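Local coordinates for glycosyl transferase, group 1 family protein (Staphylococcus aureus, PDB 4WAC) that is a group 1 family glycosyltransferase of the GT-B clan, with two parallel-sheet domains and a large antiparallel sheet through which subunits of the assembly meet, at residues 134-139 with 148-153; 99-104 with 123-128; 183-188 with 195-200. One frame throughout, in Å; residues are numbered along the deposited sequence.

Interaction 1 (134-139 with 148-153)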
loop_
_atom_site.group_PDB
_atom_site.type_symbol
_atom_site.label_atom_id
_atom_site.label_comp_id
_atom_site.label_asym_id
_atom_site.label_seq_id
_atom_site.Cartn_x
_atom_site.Cartn_y
_atom_site.Cartn_z
ATOM N N GLU A 134 -22.825 13.484 23.151
ATOM C CA GLU A 134 -21.584 12.937 22.589
ATOM C C GLU A 134 -21.018 13.813 21.530
ATOM O O GLU A 134 -21.751 14.521 20.833
ATOM C CB GLU A 134 -21.815 11.550 22.001
ATOM C CG GLU A 134 -22.317 10.567 23.065
ATOM C CD GLU A 134 -22.679 9.223 22.502
ATOM O OE1 GLU A 134 -23.358 9.182 21.457
ATOM O OE2 GLU A 134 -22.276 8.211 23.104
ATOM N N LYS A 135 -19.708 13.724 21.367
ATOM C CA LYS A 135 -19.036 14.509 20.348
ATOM C C LYS A 135 -17.791 13.790 19.870
ATOM O O LYS A 135 -17.055 13.198 20.681
ATOM C CB LYS A 135 -18.674 15.898 20.900
ATOM C CG LYS A 135 -17.905 16.781 19.923
ATOM C CD LYS A 135 -17.766 18.193 20.491
ATOM C CE LYS A 135 -16.935 18.173 21.778
ATOM N NZ LYS A 135 -17.003 19.524 22.416
ATOM N N VAL A 136 -17.537 13.833 18.568
ATOM C CA VAL A 136 -16.260 13.325 18.087
ATOM C C VAL A 136 -15.569 14.399 17.339
ATOM O O VAL A 136 -16.196 15.135 16.537
ATOM C CB VAL A 136 -16.377 12.103 17.163
ATOM C CG1 VAL A 136 -16.779 10.876 17.947
ATOM C CG2 VAL A 136 -17.346 12.364 16.018
ATOM N N ILE A 137 -14.267 14.499 17.593
ATOM C CA ILE A 137 -13.430 15.383 16.801
ATOM C C ILE A 137 -12.376 14.619 16.063
ATOM O O ILE A 137 -11.498 13.988 16.675
ATOM C CB ILE A 137 -12.749 16.464 17.648
ATOM C CG1 ILE A 137 -13.822 17.309 18.362
ATOM C CG2 ILE A 137 -11.840 17.349 16.716
ATOM C CD1 ILE A 137 -13.250 18.440 19.204
ATOM N N ASP A 138 -12.423 14.726 14.736
ATOM C CA ASP A 138 -11.412 14.131 13.863
ATOM C C ASP A 138 -10.399 15.137 13.309
ATOM O O ASP A 138 -10.789 16.117 12.667
ATOM C CB ASP A 138 -12.132 13.421 12.718
ATOM C CG ASP A 138 -12.962 12.244 13.222
ATOM O OD1 ASP A 138 -13.020 12.047 14.461
ATOM O OD2 ASP A 138 -13.545 11.515 12.405
ATOM N N PHE A 139 -9.107 14.884 13.532
ATOM C CA PHE A 139 -8.064 15.765 13.011
ATOM C C PHE A 139 -7.474 15.133 11.775
ATOM O O PHE A 139 -7.411 13.891 11.681
ATOM C CB PHE A 139 -6.981 16.053 14.050
ATOM C CG PHE A 139 -7.419 17.049 15.098
ATOM C CD1 PHE A 139 -7.630 18.376 14.771
ATOM C CD2 PHE A 139 -7.676 16.637 16.405
ATOM C CE1 PHE A 139 -8.067 19.295 15.746
ATOM C CE2 PHE A 139 -8.100 17.538 17.384
ATOM C CZ PHE A 139 -8.289 18.868 17.067
ATOM N N ARG A 148 -8.878 10.620 16.331
ATOM C CA ARG A 148 -10.239 10.983 16.761
ATOM C C ARG A 148 -10.327 11.094 18.262
ATOM O O ARG A 148 -9.982 10.139 18.980
ATOM C CB ARG A 148 -11.292 9.967 16.278
ATOM C CG ARG A 148 -12.643 10.160 17.001
ATOM C CD ARG A 148 -13.710 9.215 16.497
ATOM N NE ARG A 148 -14.223 9.686 15.220
ATOM C CZ ARG A 148 -15.260 9.171 14.559
ATOM N NH1 ARG A 148 -15.946 8.134 15.035
ATOM N NH2 ARG A 148 -15.616 9.707 13.402
ATOM N N PHE A 149 -10.774 12.249 18.743
ATOM C CA PHE A 149 -11.059 12.399 20.166
ATOM C C PHE A 149 -12.548 12.163 20.417
ATOM O O PHE A 149 -13.386 12.841 19.802
ATOM C CB PHE A 149 -10.679 13.797 20.677
ATOM C CG PHE A 149 -9.184 14.054 20.753
ATOM C CD1 PHE A 149 -8.480 14.546 19.640
ATOM C CD2 PHE A 149 -8.474 13.804 21.938
ATOM C CE1 PHE A 149 -7.086 14.806 19.715
ATOM C CE2 PHE A 149 -7.082 14.057 22.023
ATOM C CZ PHE A 149 -6.402 14.572 20.913
ATOM N N SER A 150 -12.885 11.247 21.335
ATOM C CA SER A 150 -14.287 11.027 21.701
ATOM C C SER A 150 -14.654 11.617 23.025
ATOM O O SER A 150 -13.936 11.451 24.025
ATOM C CB SER A 150 -14.624 9.543 21.740
ATOM O OG SER A 150 -14.607 9.008 20.425
ATOM N N PHE A 151 -15.829 12.238 23.044
ATOM C CA PHE A 151 -16.310 12.986 24.186
ATOM C C PHE A 151 -17.624 12.455 24.696
ATOM O O PHE A 151 -18.504 12.089 23.901
ATOM C CB PHE A 151 -16.563 14.451 23.800
ATOM C CG PHE A 151 -15.348 15.239 23.526
ATOM C CD1 PHE A 151 -14.670 15.086 22.321
ATOM C CD2 PHE A 151 -14.922 16.193 24.437
ATOM C CE1 PHE A 151 -13.550 15.881 22.026
ATOM C CE2 PHE A 151 -13.809 16.979 24.178
ATOM C CZ PHE A 151 -13.115 16.841 22.960
ATOM N N ILE A 152 -17.809 12.504 26.006
ATOM C CA ILE A 152 -19.132 12.310 26.600
ATOM C C ILE A 152 -19.351 13.466 27.568
ATOM O O ILE A 152 -18.472 13.789 28.369
ATOM C CB ILE A 152 -19.256 10.966 27.309
ATOM C CG1 ILE A 152 -19.204 9.840 26.279
ATOM C CG2 ILE A 152 -20.581 10.884 28.076
ATOM C CD1 ILE A 152 -19.196 8.461 26.924
ATOM N N ASP A 153 -20.469 14.165 27.419
ATOM C CA ASP A 153 -20.720 15.340 28.252
ATOM C C ASP A 153 -19.594 16.370 28.230
ATOM O O ASP A 153 -19.216 16.896 29.280
ATOM C CB ASP A 153 -20.982 14.889 29.688
ATOM C CG ASP A 153 -22.237 14.041 29.803
ATOM O OD1 ASP A 153 -23.277 14.432 29.216
ATOM O OD2 ASP A 153 -22.167 12.967 30.434
#

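Interaction 2 (99-104 with 123-128)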
loop_
_atom_site.group_PDB
_atom_site.type_symbol
_atom_site.label_atom_id
_atom_site.label_comp_id
_atom_site.label_asym_id
_atom_site.label_seq_id
_atom_site.Cartn_x
_atom_site.Cartn_y
_atom_site.Cartn_z
ATOM N N GLU A 99 -5.887 24.464 20.578
ATOM C CA GLU A 99 -4.799 25.059 19.782
ATOM C C GLU A 99 -4.863 24.632 18.335
ATOM O O GLU A 99 -4.775 25.456 17.437
ATOM C CB GLU A 99 -3.431 24.675 20.349
ATOM C CG GLU A 99 -3.027 25.455 21.573
ATOM C CD GLU A 99 -3.039 26.935 21.323
ATOM O OE1 GLU A 99 -3.941 27.608 21.862
ATOM O OE2 GLU A 99 -2.166 27.419 20.574
ATOM N N ARG A 100 -5.021 23.328 18.115
ATOM C CA ARG A 100 -5.171 22.829 16.752
ATOM C C ARG A 100 -6.392 23.359 16.029
ATOM O O ARG A 100 -6.434 23.281 14.806
ATOM C CB ARG A 100 -5.223 21.302 16.748
ATOM C CG ARG A 100 -3.942 20.731 17.183
ATOM C CD ARG A 100 -4.094 19.282 17.570
ATOM N NE ARG A 100 -4.087 18.397 16.425
ATOM C CZ ARG A 100 -3.988 17.068 16.510
ATOM N NH1 ARG A 100 -3.904 16.492 17.669
ATOM N NH2 ARG A 100 -4.003 16.303 15.435
ATOM N N LEU A 101 -7.378 23.905 16.760
ATOM C CA LEU A 101 -8.579 24.447 16.090
ATOM C C LEU A 101 -8.567 25.955 15.929
ATOM O O LEU A 101 -9.475 26.524 15.326
ATOM C CB LEU A 101 -9.834 24.058 16.863
ATOM C CG LEU A 101 -10.040 22.558 16.809
ATOM C CD1 LEU A 101 -11.175 22.147 17.758
ATOM C CD2 LEU A 101 -10.327 22.187 15.365
ATOM N N LYS A 102 -7.577 26.636 16.491
ATOM C CA LYS A 102 -7.577 28.093 16.329
ATOM C C LYS A 102 -7.197 28.475 14.876
ATOM O O LYS A 102 -6.698 27.652 14.108
ATOM C CB LYS A 102 -6.648 28.734 17.353
ATOM C CG LYS A 102 -5.192 28.573 17.075
ATOM C CD LYS A 102 -4.397 29.297 18.157
ATOM C CE LYS A 102 -2.909 29.190 17.904
ATOM N NZ LYS A 102 -2.171 30.050 18.868
ATOM N N ASN A 103 -7.492 29.696 14.478
ATOM C CA ASN A 103 -7.220 30.115 13.105
ATOM C C ASN A 103 -7.975 29.277 12.063
ATOM O O ASN A 103 -7.447 29.007 10.963
ATOM C CB ASN A 103 -5.705 30.058 12.823
ATOM C CG ASN A 103 -5.279 30.963 11.646
ATOM O OD1 ASN A 103 -5.435 32.184 11.716
ATOM N ND2 ASN A 103 -4.697 30.365 10.582
ATOM N N THR A 104 -9.196 28.849 12.386
ATOM C CA THR A 104 -9.993 28.127 11.388
ATOM C C THR A 104 -11.322 28.814 11.106
ATOM O O THR A 104 -11.879 29.495 11.947
ATOM C CB THR A 104 -10.287 26.669 11.818
ATOM O OG1 THR A 104 -11.013 26.668 13.055
ATOM C CG2 THR A 104 -8.982 25.871 11.988
ATOM N N THR A 123 -5.802 24.630 4.573
ATOM C CA THR A 123 -5.694 23.201 4.921
ATOM C C THR A 123 -6.900 22.669 5.721
ATOM O O THR A 123 -7.470 23.373 6.564
ATOM C CB THR A 123 -4.389 22.959 5.691
ATOM O OG1 THR A 123 -3.332 23.296 4.805
ATOM C CG2 THR A 123 -4.215 21.482 6.200
ATOM N N TYR A 124 -7.308 21.443 5.400
ATOM C CA TYR A 124 -8.393 20.765 6.122
ATOM C C TYR A 124 -7.911 20.378 7.517
ATOM O O TYR A 124 -6.970 19.612 7.640
ATOM C CB TYR A 124 -8.833 19.529 5.366
ATOM C CG TYR A 124 -10.022 18.778 5.941
ATOM C CD1 TYR A 124 -10.985 19.423 6.716
ATOM C CD2 TYR A 124 -10.186 17.407 5.699
ATOM C CE1 TYR A 124 -12.066 18.744 7.232
ATOM C CE2 TYR A 124 -11.290 16.717 6.206
ATOM C CZ TYR A 124 -12.211 17.402 6.981
ATOM O OH TYR A 124 -13.312 16.772 7.485
ATOM N N ILE A 125 -8.547 20.894 8.563
ATOM C CA ILE A 125 -8.049 20.651 9.919
ATOM C C ILE A 125 -8.879 19.635 10.694
ATOM O O ILE A 125 -8.319 18.704 11.288
ATOM C CB ILE A 125 -8.018 21.944 10.744
ATOM C CG1 ILE A 125 -7.105 22.962 10.062
ATOM C CG2 ILE A 125 -7.610 21.647 12.219
ATOM C CD1 ILE A 125 -5.588 22.525 10.033
ATOM N N ALA A 126 -10.203 19.800 10.704
ATOM C CA ALA A 126 -11.005 18.949 11.556
ATOM C C ALA A 126 -12.412 18.742 11.076
ATOM O O ALA A 126 -12.987 19.561 10.345
ATOM C CB ALA A 126 -11.032 19.504 12.993
ATOM N N TYR A 127 -12.965 17.625 11.527
ATOM C CA TYR A 127 -14.364 17.308 11.329
ATOM C C TYR A 127 -14.992 17.125 12.728
ATOM O O TYR A 127 -14.464 16.387 13.550
ATOM C CB TYR A 127 -14.498 16.051 10.461
ATOM C CG TYR A 127 -15.862 15.374 10.441
ATOM C CD1 TYR A 127 -16.227 14.463 11.437
ATOM C CD2 TYR A 127 -16.748 15.577 9.387
ATOM C CE1 TYR A 127 -17.459 13.791 11.391
ATOM C CE2 TYR A 127 -17.960 14.922 9.326
ATOM C CZ TYR A 127 -18.317 14.031 10.337
ATOM O OH TYR A 127 -19.543 13.379 10.286
ATOM N N ILE A 128 -16.077 17.825 13.000
ATOM C CA ILE A 128 -16.718 17.690 14.294
ATOM C C ILE A 128 -18.171 17.286 14.150
ATOM O O ILE A 128 -18.945 17.922 13.425
ATOM C CB ILE A 128 -16.623 18.974 15.103
ATOM C CG1 ILE A 128 -15.139 19.336 15.260
ATOM C CG2 ILE A 128 -17.260 18.754 16.499
ATOM C CD1 ILE A 128 -14.870 20.492 16.238
#

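Interaction 3 (183-188 with 195-200)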
loop_
_atom_site.group_PDB
_atom_site.type_symbol
_atom_site.label_atom_id
_atom_site.label_comp_id
_atom_site.label_asym_id
_atom_site.label_seq_id
_atom_site.Cartn_x
_atom_site.Cartn_y
_atom_site.Cartn_z
ATOM N N SER A 183 -3.007 3.087 27.422
ATOM C CA SER A 183 -2.981 3.120 25.978
ATOM C C SER A 183 -2.669 1.734 25.467
ATOM O O SER A 183 -2.094 0.921 26.210
ATOM C CB SER A 183 -1.953 4.123 25.458
ATOM O OG SER A 183 -0.669 3.556 25.647
ATOM N N ARG A 184 -3.019 1.464 24.199
ATOM C CA ARG A 184 -2.783 0.123 23.650
ATOM C C ARG A 184 -2.709 0.048 22.131
ATOM O O ARG A 184 -3.315 0.847 21.407
ATOM C CB ARG A 184 -3.878 -0.832 24.153
ATOM C CG ARG A 184 -5.270 -0.493 23.703
ATOM C CD ARG A 184 -6.268 -1.403 24.434
ATOM N NE ARG A 184 -7.588 -1.321 23.813
ATOM C CZ ARG A 184 -8.606 -2.125 24.100
ATOM N NH1 ARG A 184 -8.462 -3.108 24.988
ATOM N NH2 ARG A 184 -9.762 -1.954 23.484
ATOM N N ASN A 185 -1.952 -0.920 21.645
ATOM C CA ASN A 185 -1.820 -1.123 20.206
ATOM C C ASN A 185 -2.990 -1.910 19.668
ATOM O O ASN A 185 -3.439 -2.877 20.307
ATOM C CB ASN A 185 -0.496 -1.846 19.867
ATOM C CG ASN A 185 0.722 -0.983 20.155
ATOM O OD1 ASN A 185 0.615 0.251 20.180
ATOM N ND2 ASN A 185 1.892 -1.610 20.339
ATOM N N ILE A 186 -3.462 -1.515 18.491
ATOM C CA ILE A 186 -4.461 -2.282 17.738
ATOM C C ILE A 186 -3.915 -2.790 16.401
ATOM O O ILE A 186 -3.339 -2.019 15.634
ATOM C CB ILE A 186 -5.701 -1.408 17.436
ATOM C CG1 ILE A 186 -6.211 -0.807 18.729
ATOM C CG2 ILE A 186 -6.814 -2.226 16.770
ATOM C CD1 ILE A 186 -6.662 -1.834 19.684
ATOM N N ASN A 187 -4.089 -4.068 16.091
ATOM C CA ASN A 187 -3.750 -4.549 14.745
ATOM C C ASN A 187 -4.834 -4.156 13.745
ATOM O O ASN A 187 -5.913 -4.766 13.736
ATOM C CB ASN A 187 -3.590 -6.066 14.758
ATOM C CG ASN A 187 -3.287 -6.638 13.383
ATOM O OD1 ASN A 187 -3.442 -5.978 12.355
ATOM N ND2 ASN A 187 -2.909 -7.896 13.360
ATOM N N ALA A 188 -4.550 -3.185 12.872
ATOM C CA ALA A 188 -5.602 -2.636 11.985
ATOM C C ALA A 188 -6.328 -3.697 11.122
ATOM O O ALA A 188 -7.514 -3.561 10.821
ATOM C CB ALA A 188 -5.029 -1.588 11.103
ATOM N N LYS A 195 0.078 -5.033 22.610
ATOM C CA LYS A 195 0.762 -4.381 23.723
ATOM C C LYS A 195 -0.188 -3.384 24.384
ATOM O O LYS A 195 -0.799 -2.583 23.692
ATOM C CB LYS A 195 2.046 -3.660 23.256
ATOM C CG LYS A 195 3.205 -4.585 22.803
ATOM C CD LYS A 195 3.718 -5.444 23.955
ATOM C CE LYS A 195 4.240 -4.618 25.132
ATOM N NZ LYS A 195 5.407 -3.756 24.662
ATOM N N THR A 196 -0.342 -3.497 25.706
ATOM C CA THR A 196 -1.167 -2.600 26.500
ATOM C C THR A 196 -0.340 -1.891 27.553
ATOM O O THR A 196 0.351 -2.546 28.360
ATOM C CB THR A 196 -2.314 -3.366 27.203
ATOM O OG1 THR A 196 -3.115 -4.004 26.210
ATOM C CG2 THR A 196 -3.203 -2.435 27.977
ATOM N N TYR A 197 -0.415 -0.565 27.573
ATOM C CA TYR A 197 0.421 0.205 28.490
ATOM C C TYR A 197 -0.434 0.825 29.578
ATOM O O TYR A 197 -1.315 1.649 29.300
ATOM C CB TYR A 197 1.224 1.274 27.711
ATOM C CG TYR A 197 2.114 0.637 26.664
ATOM C CD1 TYR A 197 3.333 0.035 27.036
ATOM C CD2 TYR A 197 1.740 0.618 25.315
ATOM C CE1 TYR A 197 4.157 -0.576 26.077
ATOM C CE2 TYR A 197 2.544 0.041 24.358
ATOM C CZ TYR A 197 3.747 -0.571 24.740
ATOM O OH TYR A 197 4.515 -1.180 23.793
ATOM N N VAL A 198 -0.209 0.377 30.812
ATOM C CA VAL A 198 -0.901 0.932 31.965
ATOM C C VAL A 198 -0.053 2.114 32.446
ATOM O O VAL A 198 0.879 1.980 33.262
ATOM C CB VAL A 198 -1.153 -0.133 33.046
ATOM C CG1 VAL A 198 -1.922 0.464 34.231
ATOM C CG2 VAL A 198 -1.999 -1.277 32.463
ATOM N N LEU A 199 -0.342 3.264 31.845
ATOM C CA LEU A 199 0.366 4.519 32.083
ATOM C C LEU A 199 0.302 4.956 33.546
ATOM O O LEU A 199 1.307 5.381 34.106
ATOM C CB LEU A 199 -0.210 5.634 31.167
ATOM C CG LEU A 199 -0.232 5.319 29.659
ATOM C CD1 LEU A 199 -1.057 6.302 28.868
ATOM C CD2 LEU A 199 1.182 5.240 29.076
ATOM N N VAL A 200 -0.888 4.888 34.154
ATOM C CA VAL A 200 -1.044 5.324 35.551
ATOM C C VAL A 200 -0.136 4.515 36.504
ATOM O O VAL A 200 0.264 5.012 37.560
ATOM C CB VAL A 200 -2.525 5.230 36.008
ATOM C CG1 VAL A 200 -3.065 3.806 35.839
ATOM C CG2 VAL A 200 -2.692 5.742 37.421
HETATM O O HOH W 1 -6.089 -3.833 26.496
HETATM O O HOH W 2 1.194 -4.827 19.869
HETATM O O HOH W 3 4.313 -0.366 21.274
#

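Interaction 1 (134-139 with 148-153)
OD2 of D138 is gripped by two arginines: NH2 of R148 reaches it at 2.9 Å and R145 adds a further salt bridge. NE of R148 takes OD1 at 2.8 Å, and both R148 bonds use syn lone pairs. Carboxylate and guanidinium lie nearly coplanar, 27° apart, a side-on two-point salt bridge. R148 starts extended, with CG anti to the backbone N, and bends at chi3 (-77°); this bend lays the guanidinium across its neighbour, so that CB of V136 sits over one face, offset toward the rim, 3.8 Å from NE. On the opposite face of the sheet K135 runs beside F151. Its CE lies over the centre of the ring, 3.7 Å from the centroid, and NZ makes a cation-pi contact. CD1 of I137 touches CE1 of F151, and farther along the rings of F139 and F149 meet rim to rim, nearly perpendicular, with CE2 of F139 3.7 Å from CE1 of F149. Between the two faces, K135 and I137 each exchange two backbone hydrogen bonds with F151 and F149, respectively, the ladder of a beta hairpin; F149 N reaches I137 O, and F151 N reaches K135 O, each at 2.8 Å. Helix 91-101 packs on the aromatic face. The hairpin is thus two-sided: a carboxylate between two arginines, which probably stay charged with it, on one face, and aromatic and aliphatic packing on the other.

Interaction 2 (99-104 with 123-128)
L101 holds CG anti to its carbonyl carbon (chi1 -66°) and CD1 anti to CA (chi2 171°), which stretches the side chain toward strand 124-131 and lets its two methyls part there. CD2 comes to 3.6 Å from CB of A126, with CG2 of I125 farther off at 4.2 Å, while CD1 approaches CD1 of I128 at 4.3 Å. I125, in turn, carries CG2 anti to its backbone N and CG1 anti to its carbonyl carbon. The first branch lies 3.3 Å from the carbonyl O of R100; the second meets CG2 of T104 at 4.0 Å. L101 and I125 pass alongside one another, their ends pointing opposite ways, whereas T104 crosses I125 at an angle. Both I125 and A126 face Y116, a classic beta bulge, and both CB atoms are directed at segment 99-104. T104 turns OG1 back to donate to the carbonyl O of L101 at 2.7 Å, closing the turn between helix 91-101 and strand 104-108. F139 touches both L101 and A126, and Y116 touches T104 and I128. R100 sends its guanidinium elsewhere, to a salt bridge with E147 and a cation-pi contact with F139. Since no hydrogen bond spans the two segments, the helix end and T104 meet the bulged strand through apolar packing, with I125 CG2 also against the R100 carbonyl.

Interaction 3 (183-188 with 195-200)
Strands 183-186 and 195-198 run antiparallel at 171°: S183 and Y197 exchange two backbone hydrogen bonds, Y197 N to S183 O at 2.6 Å being the shorter, and R184 faces T196 in a non-hydrogen-bonded pair. The N-H of N185 adds a nearly straight bond to the carbonyl O of K195 at 2.9 Å. On the face that carries S183 and Y197, the serine OG comes up at the edge of the tyrosine ring. N185 lies alongside K195, pointing the same way, with ND2 3.6 Å from CB of K195. The lysine chain is bent at chi2, chi3 and chi4, each near -60°, and this curl carries NZ to OH of Y197 at 2.9 Å. Outside the two segments, Y170 is hydrogen-bonded to OG of S183 and E204 forms a salt bridge with NZ of K195. A water 2.7 Å from OH of Y197 accepts from ND2 of N185, linking the amide to the phenol. These strands form a hairpin near the end of the large antiparallel sheet, and the face with S183 and Y197 meets another copy of the protein: F117 of the third subunit meets the Y197 ring, and N143 of that subunit bonds OD1 of N185. On the other face R184 sets CG between its backbone N and carbonyl carbon (chi1 63°), then extends. Its NH1 donates to a water 2.9 Å away that also bonds OG1 of T196. Direct partners are Q171 for NE of R184 and the carbonyl O of G194 for OG1 of T196. After Y197 the chain folds through an inverse gamma turn centred on V198, and L199 lays CD1 4.1 Å from CB of S183; the L199 side chain is about 5 Å from an acetate ion, probably from the crystallisation liquor.

In the fold
All three contacts reach one antiparallel sheet. Interactions 1 and 2 touch, their centres 14 Å apart: strands 124-131 and 134-141 are neighbours, and D138 O and Y127 N lie 2.9 Å apart, a probable hydrogen bond. CD1 of F139 in interaction 1 also packs 3.6 Å from O of I125 in interaction 2. Interaction 3 is farther along the sheet, its centre 19 Å from that of interaction 1 and 27 Å from that of interaction 2; nearest atoms are about 12 Å and about 15 Å away, respectively. Interaction 2 meets the second subunit through Y124 on Y170 of that subunit, and interaction 3 meets the third through F117 and N143 of that one.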